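PDB 2QZ7: TerD domain-containing protein from Streptomyces coelicolor A3, which is of unknown function but belongs to the TerD family, whose members are associated with tellurium resistance. Local coordinates for residues A[26-31]-A[107-112]. Numbering follows the deposited sequence.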
loop_
_atom_site.group_PDB
_atom_site.type_symbol
_atom_site.label_atom_id
_atom_site.label_comp_id
_atom_site.label_asym_id
_atom_site.label_seq_id
_atom_site.Cartn_x
_atom_site.Cartn_y
_atom_site.Cartn_z
ATOM N N VAL A 26 -11.724 5.358 1.744
ATOM C CA VAL A 26 -11.306 4.144 1.089
ATOM C C VAL A 26 -10.503 3.357 2.106
ATOM O O VAL A 26 -9.920 3.945 3.018
ATOM C CB VAL A 26 -10.483 4.446 -0.215
ATOM C CG1 VAL A 26 -9.109 4.933 0.090
ATOM C CG2 VAL A 26 -10.413 3.231 -1.092
ATOM N N ASP A 27 -10.527 2.040 1.999
ATOM C CA ASP A 27 -9.665 1.220 2.856
ATOM C C ASP A 27 -8.958 0.140 2.067
ATOM O O ASP A 27 -9.383 -0.237 0.945
ATOM C CB ASP A 27 -10.419 0.627 4.053
ATOM C CG ASP A 27 -11.304 -0.553 3.672
ATOM O OD1 ASP A 27 -11.129 -1.655 4.223
ATOM O OD2 ASP A 27 -12.205 -0.380 2.838
ATOM N N VAL A 28 -7.841 -0.307 2.644
ATOM C CA VAL A 28 -7.012 -1.310 2.066
ATOM C C VAL A 28 -6.831 -2.368 3.152
ATOM O O VAL A 28 -6.441 -2.064 4.278
ATOM C CB VAL A 28 -5.649 -0.722 1.647
ATOM C CG1 VAL A 28 -4.735 -1.804 1.052
ATOM C CG2 VAL A 28 -5.858 0.424 0.638
ATOM N N ARG A 29 -7.154 -3.608 2.824
ATOM C CA ARG A 29 -6.971 -4.720 3.793
ATOM C C ARG A 29 -6.042 -5.734 3.179
ATOM O O ARG A 29 -6.131 -6.016 1.962
ATOM C CB ARG A 29 -8.324 -5.386 4.109
ATOM C CG ARG A 29 -9.266 -4.545 4.966
ATOM C CD ARG A 29 -10.698 -5.155 4.970
ATOM N NE ARG A 29 -11.317 -4.880 3.672
ATOM C CZ ARG A 29 -12.466 -5.388 3.238
ATOM N NH1 ARG A 29 -13.151 -6.219 3.991
ATOM N NH2 ARG A 29 -12.940 -5.042 2.043
ATOM N N LEU A 30 -5.194 -6.322 4.027
ATOM C CA LEU A 30 -4.146 -7.224 3.574
ATOM C C LEU A 30 -4.142 -8.533 4.395
ATOM O O LEU A 30 -4.294 -8.487 5.620
ATOM C CB LEU A 30 -2.797 -6.507 3.735
ATOM C CG LEU A 30 -1.506 -7.330 3.583
ATOM C CD1 LEU A 30 -1.400 -7.830 2.146
ATOM C CD2 LEU A 30 -0.321 -6.402 3.918
ATOM N N LYS A 31 -4.031 -9.684 3.715
ATOM C CA LYS A 31 -3.895 -10.994 4.388
ATOM C C LYS A 31 -2.660 -11.692 3.853
ATOM O O LYS A 31 -2.222 -11.398 2.743
ATOM C CB LYS A 31 -5.146 -11.872 4.125
ATOM C CG LYS A 31 -5.399 -12.187 2.640
ATOM C CD LYS A 31 -6.597 -13.144 2.469
ATOM C CE LYS A 31 -6.785 -13.538 0.998
ATOM N NZ LYS A 31 -7.778 -14.671 0.813
ATOM N N VAL A 107 -2.170 10.055 -3.899
ATOM C CA VAL A 107 -1.830 9.081 -2.897
ATOM C C VAL A 107 -1.543 7.743 -3.581
ATOM O O VAL A 107 -2.283 7.321 -4.478
ATOM C CB VAL A 107 -2.976 8.903 -1.835
ATOM C CG1 VAL A 107 -2.560 7.851 -0.767
ATOM C CG2 VAL A 107 -3.293 10.246 -1.198
ATOM N N ILE A 108 -0.465 7.079 -3.184
ATOM C CA ILE A 108 -0.261 5.741 -3.656
ATOM C C ILE A 108 -0.077 4.758 -2.535
ATOM O O ILE A 108 0.589 5.051 -1.546
ATOM C CB ILE A 108 0.762 5.645 -4.828
ATOM C CG1 ILE A 108 1.315 4.272 -5.121
ATOM C CG2 ILE A 108 1.883 6.647 -4.796
ATOM C CD1 ILE A 108 1.565 4.277 -6.725
ATOM N N VAL A 109 -0.715 3.604 -2.667
ATOM C CA VAL A 109 -0.625 2.603 -1.582
ATOM C C VAL A 109 -0.103 1.311 -2.177
ATOM O O VAL A 109 -0.396 0.993 -3.323
ATOM C CB VAL A 109 -1.993 2.440 -0.845
ATOM C CG1 VAL A 109 -3.037 1.970 -1.778
ATOM C CG2 VAL A 109 -1.873 1.469 0.358
ATOM N N GLY A 110 0.713 0.612 -1.400
ATOM C CA GLY A 110 1.316 -0.639 -1.816
ATOM C C GLY A 110 1.587 -1.541 -0.613
ATOM O O GLY A 110 1.148 -1.254 0.527
ATOM N N VAL A 111 2.262 -2.636 -0.885
ATOM C CA VAL A 111 2.566 -3.632 0.108
ATOM C C VAL A 111 4.028 -3.993 -0.052
ATOM O O VAL A 111 4.517 -4.259 -1.162
ATOM C CB VAL A 111 1.632 -4.869 -0.010
ATOM C CG1 VAL A 111 2.094 -6.032 0.916
ATOM C CG2 VAL A 111 0.157 -4.498 0.316
ATOM N N ALA A 112 4.742 -3.987 1.067
ATOM C CA ALA A 112 6.158 -4.346 1.078
ATOM C C ALA A 112 6.459 -5.557 1.975
ATOM O O ALA A 112 5.898 -5.679 3.067
ATOM C CB ALA A 112 7.018 -3.136 1.505
#
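On the face of strand 26-31 turned away from the one whose Val28 and Leu30 meet Val109 and Val111, Arg29 NE lies 3.3 Å from Asp27 OD1. This salt bridge is one of charge alone: the carboxylate oxygen stands well off the guanidinium plane, and no N-H is aimed at it. The inner face is a worked example of two strands from different sheets meeting through hydrocarbon, with no hydrogen bond between the two segments. The paired CA atoms stay far apart, 8.3 Å for Val28 and Val109. Side chains span the distance tip to tip. Val28 offers a single methyl, CG2, which faces both methyls of Val109 and comes to 4.0 Å from Val109 CG1. At the next pair both branches take part: Leu30 CD1 and CD2 each meet both methyls of Val111, the closest approach being Leu30 CD2 to Val111 CG1 at 3.9 Å. Leu30 carries CG anti to its backbone nitrogen (chi1 168°), which sends its forked end across the interface. All four residues are buried, near the centre of a beta sandwich. Strand 26-31 lies between 91-95 and 129-134 in one antiparallel sheet, strand 104-113 between 44-52 and 152-160 in the other; Val130, Phe95, Ile46 and Ala156 pack around the two pairs.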